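Local coordinates for glycosyltransferase (duf1792) (Streptococcus sanguinis, PDB 5V4A), which transfers sugar as the GT-D-fold glycosyltransferase domain of a longer protein, binds UDP, and probably serves the glycosylation of an exported serine-rich repeat protein, at residues P48-R53 and N175-L180; A182-V187 and V208-Q213; V26-G31 and E56-E61. All coordinates share one frame; numbering follows the deposited sequence.

Interaction 1 of 3, residues P48-R53 and N175-L180; sequences PELSAR and NAYSKL. With UDP (uridine-5'-diphosphate), chain C.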
loop_
_atom_site.group_PDB
_atom_site.type_symbol
_atom_site.label_atom_id
_atom_site.label_comp_id
_atom_site.label_asym_id
_atom_site.label_seq_id
_atom_site.Cartn_x
_atom_site.Cartn_y
_atom_site.Cartn_z
ATOM N N PRO A 48 -5.543 25.438 29.197
ATOM C CA PRO A 48 -5.704 24.351 30.171
ATOM C C PRO A 48 -6.754 23.332 29.752
ATOM O O PRO A 48 -6.634 22.150 30.099
ATOM C CB PRO A 48 -6.108 25.088 31.458
ATOM C CG PRO A 48 -6.754 26.337 30.960
ATOM C CD PRO A 48 -5.973 26.734 29.740
ATOM N N GLU A 49 -7.806 23.760 29.051
ATOM C CA GLU A 49 -8.818 22.806 28.613
ATOM C C GLU A 49 -8.260 21.859 27.551
ATOM O O GLU A 49 -8.523 20.655 27.598
ATOM C CB GLU A 49 -10.054 23.546 28.109
ATOM C CG GLU A 49 -10.919 24.073 29.251
ATOM C CD GLU A 49 -12.070 24.937 28.782
ATOM O OE1 GLU A 49 -11.863 25.775 27.879
ATOM O OE2 GLU A 49 -13.185 24.778 29.322
ATOM N N LEU A 50 -7.483 22.391 26.603
ATOM C CA LEU A 50 -6.823 21.568 25.592
ATOM C C LEU A 50 -5.884 20.544 26.225
ATOM O O LEU A 50 -5.973 19.344 25.940
ATOM C CB LEU A 50 -6.053 22.472 24.623
ATOM C CG LEU A 50 -5.148 21.786 23.613
ATOM C CD1 LEU A 50 -5.933 20.821 22.801
ATOM C CD2 LEU A 50 -4.464 22.803 22.699
ATOM N N SER A 51 -4.960 21.005 27.070
ATOM C CA SER A 51 -3.957 20.113 27.644
ATOM C C SER A 51 -4.596 18.988 28.446
ATOM O O SER A 51 -4.175 17.826 28.347
ATOM C CB SER A 51 -2.995 20.907 28.525
ATOM O OG SER A 51 -2.184 21.754 27.742
ATOM N N ALA A 52 -5.625 19.310 29.233
ATOM C CA ALA A 52 -6.313 18.275 29.995
ATOM C C ALA A 52 -7.024 17.307 29.062
ATOM O O ALA A 52 -7.095 16.098 29.330
ATOM C CB ALA A 52 -7.299 18.906 30.979
ATOM N N ARG A 53 -7.570 17.832 27.963
ATOM C CA ARG A 53 -8.224 16.977 26.981
ATOM C C ARG A 53 -7.219 16.089 26.255
ATOM O O ARG A 53 -7.526 14.935 25.936
ATOM C CB ARG A 53 -9.002 17.822 25.981
ATOM C CG ARG A 53 -9.884 17.008 25.053
ATOM C CD ARG A 53 -11.050 16.348 25.769
ATOM N NE ARG A 53 -12.045 15.850 24.819
ATOM C CZ ARG A 53 -13.065 15.060 25.145
ATOM N NH1 ARG A 53 -13.236 14.673 26.404
ATOM N NH2 ARG A 53 -13.925 14.662 24.216
ATOM N N ASN A 175 -3.035 28.300 16.858
ATOM C CA ASN A 175 -4.040 28.556 17.892
ATOM C C ASN A 175 -5.453 28.215 17.398
ATOM O O ASN A 175 -6.415 28.947 17.644
ATOM C CB ASN A 175 -3.981 30.016 18.351
ATOM C CG ASN A 175 -2.726 30.346 19.149
ATOM O OD1 ASN A 175 -1.952 29.471 19.544
ATOM N ND2 ASN A 175 -2.507 31.635 19.365
ATOM N N ALA A 176 -5.583 27.106 16.662
ATOM C CA ALA A 176 -6.895 26.731 16.133
ATOM C C ALA A 176 -7.843 26.264 17.229
ATOM O O ALA A 176 -9.064 26.267 17.023
ATOM C CB ALA A 176 -6.774 25.625 15.082
ATOM N N TYR A 177 -7.308 25.857 18.375
ATOM C CA TYR A 177 -8.166 25.331 19.427
ATOM C C TYR A 177 -9.241 26.329 19.842
ATOM O O TYR A 177 -10.342 25.923 20.235
ATOM C CB TYR A 177 -7.345 24.913 20.642
ATOM C CG TYR A 177 -8.228 24.273 21.694
ATOM C CD1 TYR A 177 -8.526 22.917 21.616
ATOM C CD2 TYR A 177 -8.779 25.018 22.746
ATOM C CE1 TYR A 177 -9.347 22.311 22.552
ATOM C CE2 TYR A 177 -9.601 24.409 23.689
ATOM C CZ TYR A 177 -9.878 23.053 23.575
ATOM O OH TYR A 177 -10.686 22.427 24.494
ATOM N N SER A 178 -8.964 27.631 19.769
ATOM C CA SER A 178 -9.995 28.566 20.208
ATOM C C SER A 178 -11.226 28.556 19.305
ATOM O O SER A 178 -12.262 29.104 19.696
ATOM C CB SER A 178 -9.434 29.990 20.296
ATOM O OG SER A 178 -9.382 30.598 19.024
ATOM N N LYS A 179 -11.144 27.947 18.122
ATOM C CA LYS A 179 -12.274 27.868 17.205
ATOM C C LYS A 179 -12.850 26.455 17.082
ATOM O O LYS A 179 -13.635 26.206 16.173
ATOM C CB LYS A 179 -11.857 28.388 15.827
ATOM C CG LYS A 179 -11.820 29.913 15.752
ATOM C CD LYS A 179 -11.690 30.413 14.327
ATOM C CE LYS A 179 -11.575 31.942 14.284
ATOM N NZ LYS A 179 -12.792 32.612 14.826
ATOM N N LEU A 180 -12.540 25.562 18.028
ATOM C CA LEU A 180 -12.882 24.144 17.885
ATOM C C LEU A 180 -14.372 23.932 17.631
ATOM O O LEU A 180 -14.759 23.175 16.729
ATOM C CB LEU A 180 -12.454 23.364 19.136
ATOM C CG LEU A 180 -12.914 21.898 19.200
ATOM C CD1 LEU A 180 -12.212 21.063 18.137
ATOM C CD2 LEU A 180 -12.665 21.301 20.577
HETATM N N1 UDP C . -1.752 23.432 12.254
HETATM C C2 UDP C . -2.773 24.292 11.925
HETATM N N3 UDP C . -3.282 25.019 12.968
HETATM C C4 UDP C . -2.874 24.977 14.288
HETATM C C5 UDP C . -1.819 24.053 14.554
HETATM C C6 UDP C . -1.307 23.312 13.549
HETATM O O2 UDP C . -3.203 24.407 10.787
HETATM O O4 UDP C . -3.443 25.695 15.131
HETATM C "C1'" UDP C . -1.216 22.564 11.171
HETATM C "C2'" UDP C . 0.162 22.894 10.614
HETATM O "O2'" UDP C . 0.106 23.998 9.713
HETATM C "C3'" UDP C . 0.508 21.552 9.933
HETATM C "C4'" UDP C . -0.224 20.508 10.799
HETATM O "O4'" UDP C . -1.083 21.259 11.683
HETATM O "O3'" UDP C . -0.015 21.453 8.614
HETATM C "C5'" UDP C . 0.661 19.574 11.591
HETATM O "O5'" UDP C . -0.083 18.740 12.506
HETATM P PA UDP C . 0.662 17.795 13.533
HETATM O O1A UDP C . 1.415 18.612 14.579
HETATM O O2A UDP C . -0.345 16.823 14.024
HETATM O O3A UDP C . 1.797 17.040 12.632
HETATM P PB UDP C . 2.716 15.763 12.860
HETATM O O1B UDP C . 2.255 15.248 14.229
HETATM O O2B UDP C . 4.136 16.369 12.958
HETATM O O3B UDP C . 2.544 14.753 11.766
#
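The aromatic part of this contact is a CH-pi interaction between Leu50 and Tyr177. Leu50 CB sits over one face of the Tyr177 ring, 3.8 Å from the ring centroid. It lies 7° off the ring normal, so CB is almost directly above the ring centre. Tyr177 has CG anti to its backbone N (chi1 -176°), which swings the ring out toward helix 48-58.

Most of the remaining packing is between carbons. Leu50 CD1 rests 3.5 Å from Tyr177 CD1, while CD2 lies near the CB end of the tyrosine. The two side chains slide past each other in opposite directions, so leucine carbons follow the tyrosine from CB to CE1. Separately, Glu49 CB makes a van der Waals approach to Tyr177 OH at 3.8 Å. No hydrogen bond joins the two segments. Leu50 also packs on Val206 and Tyr177 on Thr203, so both residues lean on helix 201-213.

One backbone N-H of 175-180 binds the nucleotide. Ala176 N donates to UDP O4 at 3.0 Å, with an angle of 150° at the hydrogen. O4 belongs to the uracil, so the backbone here binds the base, consistent with recognition of uracil. Ala176 CB lies 3.3 Å from the same O4. Asn175 OD1 accepts from Asp45 N, and its backbone bonds to that of Tyr43, itself a UDP-binding residue.

Residues 175-180 lie in the loop after strand 165-171 and lead into helix 180-190. This is the uracil end of the UDP pocket in the GT-D fold, where a loop following a parallel strand holds the base and packs against helix 48-58.

Interaction 2 of 3, residues A182-V187 and V208-Q213; sequences AIKQAV and VYDLVQ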
loop_
_atom_site.group_PDB
_atom_site.type_symbol
_atom_site.label_atom_id
_atom_site.label_comp_id
_atom_site.label_asym_id
_atom_site.label_seq_id
_atom_site.Cartn_x
_atom_site.Cartn_y
_atom_site.Cartn_z
ATOM N N ALA A 182 -16.640 25.940 16.414
ATOM C CA ALA A 182 -17.013 26.441 15.095
ATOM C C ALA A 182 -16.496 25.530 13.995
ATOM O O ALA A 182 -17.176 25.329 12.982
ATOM C CB ALA A 182 -16.488 27.864 14.899
ATOM N N ILE A 183 -15.297 24.970 14.179
ATOM C CA ILE A 183 -14.773 24.003 13.212
ATOM C C ILE A 183 -15.662 22.767 13.181
ATOM O O ILE A 183 -16.030 22.286 12.108
ATOM C CB ILE A 183 -13.312 23.646 13.534
ATOM C CG1 ILE A 183 -12.405 24.868 13.352
ATOM C CG2 ILE A 183 -12.810 22.550 12.591
ATOM C CD1 ILE A 183 -11.038 24.730 14.030
ATOM N N LYS A 184 -16.037 22.250 14.364
ATOM C CA LYS A 184 -16.944 21.102 14.429
ATOM C C LYS A 184 -18.268 21.414 13.751
ATOM O O LYS A 184 -18.826 20.574 13.032
ATOM C CB LYS A 184 -17.179 20.683 15.883
ATOM C CG LYS A 184 -16.088 19.780 16.422
ATOM C CD LYS A 184 -16.503 19.031 17.658
ATOM C CE LYS A 184 -16.360 19.855 18.893
ATOM N NZ LYS A 184 -16.733 19.063 20.100
ATOM N N GLN A 185 -18.782 22.626 13.955
ATOM C CA GLN A 185 -20.038 22.991 13.318
ATOM C C GLN A 185 -19.900 22.978 11.804
ATOM O O GLN A 185 -20.788 22.489 11.092
ATOM C CB GLN A 185 -20.490 24.358 13.812
ATOM C CG GLN A 185 -21.765 24.854 13.189
ATOM C CD GLN A 185 -22.392 25.956 14.006
ATOM O OE1 GLN A 185 -21.692 26.724 14.668
ATOM N NE2 GLN A 185 -23.719 26.038 13.974
ATOM N N ALA A 186 -18.770 23.463 11.296
ATOM C CA ALA A 186 -18.540 23.417 9.857
ATOM C C ALA A 186 -18.468 21.983 9.366
ATOM O O ALA A 186 -19.002 21.664 8.302
ATOM C CB ALA A 186 -17.260 24.171 9.497
ATOM N N VAL A 187 -17.828 21.100 10.137
ATOM C CA VAL A 187 -17.723 19.701 9.728
ATOM C C VAL A 187 -19.106 19.079 9.610
ATOM O O VAL A 187 -19.430 18.441 8.606
ATOM C CB VAL A 187 -16.832 18.916 10.705
ATOM C CG1 VAL A 187 -17.045 17.423 10.531
ATOM C CG2 VAL A 187 -15.352 19.280 10.478
ATOM N N VAL A 208 -10.720 14.929 16.067
ATOM C CA VAL A 208 -10.998 13.544 15.687
ATOM C C VAL A 208 -11.742 12.834 16.811
ATOM O O VAL A 208 -12.734 12.137 16.572
ATOM C CB VAL A 208 -9.712 12.789 15.320
ATOM C CG1 VAL A 208 -10.043 11.273 15.241
ATOM C CG2 VAL A 208 -9.164 13.279 13.997
ATOM N N TYR A 209 -11.247 12.953 18.044
ATOM C CA TYR A 209 -11.919 12.272 19.153
ATOM C C TYR A 209 -13.385 12.674 19.236
ATOM O O TYR A 209 -14.275 11.814 19.316
ATOM C CB TYR A 209 -11.223 12.562 20.480
ATOM C CG TYR A 209 -11.899 11.837 21.619
ATOM C CD1 TYR A 209 -11.470 10.591 22.016
ATOM C CD2 TYR A 209 -12.989 12.396 22.279
ATOM C CE1 TYR A 209 -12.110 9.915 23.048
ATOM C CE2 TYR A 209 -13.640 11.721 23.310
ATOM C CZ TYR A 209 -13.183 10.489 23.695
ATOM O OH TYR A 209 -13.812 9.810 24.719
ATOM N N ASP A 210 -13.656 13.980 19.214
ATOM C CA ASP A 210 -15.029 14.457 19.349
ATOM C C ASP A 210 -15.886 13.999 18.182
ATOM O O ASP A 210 -17.061 13.660 18.358
ATOM C CB ASP A 210 -15.056 15.987 19.453
ATOM C CG ASP A 210 -14.710 16.496 20.839
ATOM O OD1 ASP A 210 -14.612 15.686 21.784
ATOM O OD2 ASP A 210 -14.544 17.722 20.982
ATOM N N LEU A 211 -15.323 14.011 16.974
ATOM C CA LEU A 211 -16.075 13.587 15.801
ATOM C C LEU A 211 -16.372 12.092 15.833
ATOM O O LEU A 211 -17.457 11.675 15.419
ATOM C CB LEU A 211 -15.295 13.950 14.533
ATOM C CG LEU A 211 -15.289 15.426 14.142
ATOM C CD1 LEU A 211 -14.400 15.623 12.921
ATOM C CD2 LEU A 211 -16.701 15.926 13.888
ATOM N N VAL A 212 -15.455 11.283 16.374
ATOM C CA VAL A 212 -15.707 9.847 16.509
ATOM C C VAL A 212 -16.917 9.598 17.401
ATOM O O VAL A 212 -17.764 8.744 17.110
ATOM C CB VAL A 212 -14.454 9.142 17.066
ATOM C CG1 VAL A 212 -14.791 7.730 17.532
ATOM C CG2 VAL A 212 -13.335 9.119 16.007
ATOM N N GLN A 213 -17.041 10.369 18.474
ATOM C CA GLN A 213 -18.159 10.167 19.392
ATOM C C GLN A 213 -19.492 10.419 18.700
ATOM O O GLN A 213 -20.530 9.892 19.124
ATOM C CB GLN A 213 -18.001 11.077 20.610
ATOM C CG GLN A 213 -16.663 10.928 21.330
ATOM C CD GLN A 213 -16.223 9.483 21.548
ATOM O OE1 GLN A 213 -16.967 8.655 22.078
ATOM N NE2 GLN A 213 -14.996 9.178 21.136
#
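Lys184 and Asp210 form a salt bridge between helices 180-190 and 201-213. Lys184 NZ donates to Asp210 OD2 at 2.7 Å. The ammonium comes from above the carboxylate plane, 51° out of it. The two side chains cross at about a right angle. Lys184 bends at chi3 (-82°), which turns its end onto the acid. Asp210 also uses its other oxygen, OD1, in a salt bridge with Arg53 of helix 48-58. Glu181 OE2 is a second, long and weak ion partner of Lys184 NZ.

The lysine stem adds carbon contacts. Lys184 CD lies 3.8 Å from Asp210 CB.

About one turn on from Lys184, and at the residue next to Asp210, the contact becomes apolar. Val187 and Leu211 reach toward each other, and their methyls meet tip to tip. Val187 CG1 is 3.7 Å from Leu211 CD2 and 4.0 Å from Leu211 CD1.

The chemistry is thus split between a charged pair and a methyl contact. Asp210 sits between two cations, Lys184 and Arg53, one at each carboxylate oxygen. These neighbours would be expected to stabilise its negative form, and they make it a joint between three helices.

Interaction 3 of 3, residues V26-G31 and E56-E61; sequences VRFGDG and EIMSME. With UDP (uridine-5'-diphosphate), chain C.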
loop_
_atom_site.group_PDB
_atom_site.type_symbol
_atom_site.label_atom_id
_atom_site.label_comp_id
_atom_site.label_asym_id
_atom_site.label_seq_id
_atom_site.Cartn_x
_atom_site.Cartn_y
_atom_site.Cartn_z
ATOM N N VAL A 26 -5.868 8.887 15.921
ATOM C CA VAL A 26 -5.323 10.067 16.589
ATOM C C VAL A 26 -3.888 9.758 16.986
ATOM O O VAL A 26 -3.601 8.683 17.525
ATOM C CB VAL A 26 -6.124 10.517 17.836
ATOM C CG1 VAL A 26 -7.381 11.206 17.430
ATOM C CG2 VAL A 26 -6.388 9.363 18.850
ATOM N N ARG A 27 -2.985 10.700 16.713
ATOM C CA ARG A 27 -1.561 10.517 16.948
ATOM C C ARG A 27 -1.095 11.587 17.919
ATOM O O ARG A 27 -1.483 12.751 17.804
ATOM C CB ARG A 27 -0.754 10.614 15.640
ATOM C CG ARG A 27 -1.435 10.051 14.411
ATOM C CD ARG A 27 -0.729 10.488 13.120
ATOM N NE ARG A 27 -0.981 11.914 12.963
ATOM C CZ ARG A 27 -0.125 12.865 13.316
ATOM N NH1 ARG A 27 1.091 12.531 13.749
ATOM N NH2 ARG A 27 -0.482 14.143 13.210
ATOM N N PHE A 28 -0.252 11.209 18.864
ATOM C CA PHE A 28 0.314 12.175 19.796
ATOM C C PHE A 28 1.813 12.199 19.608
ATOM O O PHE A 28 2.453 11.147 19.610
ATOM C CB PHE A 28 -0.048 11.824 21.238
ATOM C CG PHE A 28 -1.489 12.004 21.533
ATOM C CD1 PHE A 28 -2.381 10.954 21.372
ATOM C CD2 PHE A 28 -1.968 13.242 21.937
ATOM C CE1 PHE A 28 -3.728 11.132 21.635
ATOM C CE2 PHE A 28 -3.301 13.436 22.196
ATOM C CZ PHE A 28 -4.191 12.372 22.045
ATOM N N GLY A 29 2.365 13.398 19.413
ATOM C CA GLY A 29 3.795 13.555 19.276
ATOM C C GLY A 29 4.376 14.427 20.368
ATOM O O GLY A 29 3.744 14.647 21.407
ATOM N N ASP A 30 5.589 14.926 20.137
ATOM C CA ASP A 30 6.294 15.685 21.162
ATOM C C ASP A 30 5.609 17.009 21.477
ATOM O O ASP A 30 5.687 17.485 22.612
ATOM C CB ASP A 30 7.745 15.904 20.725
ATOM C CG ASP A 30 7.856 16.435 19.312
ATOM O OD1 ASP A 30 7.449 15.723 18.365
ATOM O OD2 ASP A 30 8.345 17.570 19.145
ATOM N N GLY A 31 4.924 17.611 20.506
ATOM C CA GLY A 31 4.256 18.872 20.768
ATOM C C GLY A 31 3.059 18.726 21.684
ATOM O O GLY A 31 2.731 19.649 22.436
ATOM N N GLU A 56 -6.227 13.298 28.481
ATOM C CA GLU A 56 -7.314 12.333 28.635
ATOM C C GLU A 56 -7.340 11.348 27.475
ATOM O O GLU A 56 -7.556 10.148 27.679
ATOM C CB GLU A 56 -8.657 13.045 28.744
ATOM C CG GLU A 56 -9.756 12.093 29.169
ATOM C CD GLU A 56 -11.144 12.704 29.164
ATOM O OE1 GLU A 56 -11.277 13.929 28.953
ATOM O OE2 GLU A 56 -12.110 11.922 29.324
ATOM N N ILE A 57 -7.153 11.849 26.252
ATOM C CA ILE A 57 -7.211 10.989 25.079
ATOM C C ILE A 57 -5.997 10.065 25.029
ATOM O O ILE A 57 -6.113 8.880 24.667
ATOM C CB ILE A 57 -7.339 11.848 23.808
ATOM C CG1 ILE A 57 -8.614 12.690 23.832
ATOM C CG2 ILE A 57 -7.350 10.999 22.568
ATOM C CD1 ILE A 57 -8.605 13.776 22.750
ATOM N N MET A 58 -4.824 10.580 25.427
ATOM C CA MET A 58 -3.590 9.794 25.431
ATOM C C MET A 58 -3.696 8.536 26.274
ATOM O O MET A 58 -2.990 7.556 26.011
ATOM C CB MET A 58 -2.420 10.632 25.948
ATOM C CG MET A 58 -1.962 11.735 25.027
ATOM S SD MET A 58 -0.576 12.654 25.733
ATOM C CE MET A 58 0.554 11.303 26.056
ATOM N N SER A 59 -4.518 8.562 27.320
ATOM C CA SER A 59 -4.623 7.469 28.271
ATOM C C SER A 59 -5.611 6.392 27.837
ATOM O O SER A 59 -5.809 5.430 28.574
ATOM C CB SER A 59 -5.042 8.022 29.632
ATOM O OG SER A 59 -6.384 8.481 29.576
ATOM N N MET A 60 -6.243 6.557 26.682
ATOM C CA MET A 60 -7.290 5.677 26.183
ATOM C C MET A 60 -6.721 4.493 25.411
ATOM O O MET A 60 -5.648 4.579 24.810
ATOM C CB MET A 60 -8.231 6.479 25.302
ATOM C CG MET A 60 -9.223 7.220 26.115
ATOM S SD MET A 60 -10.240 8.125 24.992
ATOM C CE MET A 60 -11.567 6.942 24.791
ATOM N N GLU A 61 -7.467 3.390 25.407
ATOM C CA GLU A 61 -7.054 2.194 24.684
ATOM C C GLU A 61 -7.605 2.183 23.264
ATOM O O GLU A 61 -8.682 2.719 22.983
ATOM C CB GLU A 61 -7.489 0.927 25.424
ATOM C CG GLU A 61 -7.118 0.941 26.900
ATOM C CD GLU A 61 -7.561 -0.313 27.629
ATOM O OE1 GLU A 61 -8.651 -0.837 27.306
ATOM O OE2 GLU A 61 -6.821 -0.766 28.531
HETATM N N1 UDP C . -1.752 23.432 12.254
HETATM C C2 UDP C . -2.773 24.292 11.925
HETATM N N3 UDP C . -3.282 25.019 12.968
HETATM C C4 UDP C . -2.874 24.977 14.288
HETATM C C5 UDP C . -1.819 24.053 14.554
HETATM C C6 UDP C . -1.307 23.312 13.549
HETATM O O2 UDP C . -3.203 24.407 10.787
HETATM O O4 UDP C . -3.443 25.695 15.131
HETATM C "C1'" UDP C . -1.216 22.564 11.171
HETATM C "C2'" UDP C . 0.162 22.894 10.614
HETATM O "O2'" UDP C . 0.106 23.998 9.713
HETATM C "C3'" UDP C . 0.508 21.552 9.933
HETATM C "C4'" UDP C . -0.224 20.508 10.799
HETATM O "O4'" UDP C . -1.083 21.259 11.683
HETATM O "O3'" UDP C . -0.015 21.453 8.614
HETATM C "C5'" UDP C . 0.661 19.574 11.591
HETATM O "O5'" UDP C . -0.083 18.740 12.506
HETATM P PA UDP C . 0.662 17.795 13.533
HETATM O O1A UDP C . 1.415 18.612 14.579
HETATM O O2A UDP C . -0.345 16.823 14.024
HETATM O O3A UDP C . 1.797 17.040 12.632
HETATM P PB UDP C . 2.716 15.763 12.860
HETATM O O1B UDP C . 2.255 15.248 14.229
HETATM O O2B UDP C . 4.136 16.369 12.958
HETATM O O3B UDP C . 2.544 14.753 11.766
#
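Ile57 and Met58, near the end of helix 48-58, meet Phe28 from two directions. Ile57 comes first and works at the ring edge. Its CG2 lies near the plane of the Phe28 ring, 3.5 Å from Phe28 CZ. This methyl is anti to the isoleucine backbone N and points at the far rim of the ring. Ile57 CG2 also touches Val26 CG2, more loosely, at 4.2 Å. Val26 and Phe28 thus both touch the same isoleucine methyl.

Met58 follows and takes a face. Its CG stands over the centre of the Phe28 ring, 3.4 Å from the centroid and 10° off the normal, in a CH-pi contact. The sulfur lies farther off: Met58 SD is 4.6 Å from the Phe28 centroid and oblique to the ring, a Met-aromatic contact. Edge and face contacts together should limit how the phenyl can turn.

In Ser59, OG donates back to Glu56 O at 2.8 Å. Beyond it, Met60 packs on Tyr209 of helix 201-213.

Between Val26 and Phe28, Arg27 reaches the nucleotide. Arg27 NH1 donates to UDP O1B at 3.0 Å, and NH2 reaches the same oxygen at 3.1 Å. NH2 also makes a weak bond to O2A. One guanidinium therefore bridges both phosphates, and NH2 is salt-bridged to Asp220 as well.

Strand 24-27 is an edge strand, within this chain, of a parallel sheet. Its end carries the arginine into the diphosphate site of the GT-D fold, while the flanking Val26 and Phe28 pack on helix 48-58.

How the interactions relate
Following the chain, the first segment to take part lies on strand 24-27. Interaction 3 closes a loop of 24 residues, bringing the end of helix 48-58 back to that strand. Interaction 1 starts earlier on the same helix and closes a long loop of 121 residues, so interactions 1 and 3 cross. Interaction 2 follows in series and joins helices 180-190 and 201-213, with strand 195-199 between them in the chain. Helix 201-213 touches residues of both other contacts; its Val208 packs on Val26. Together they join strand 24-27, helix 48-58, the loop before helix 180-190, and helices 180-190 and 201-213. Interactions 1 and 3 also contribute to the UDP site, at base and diphosphate.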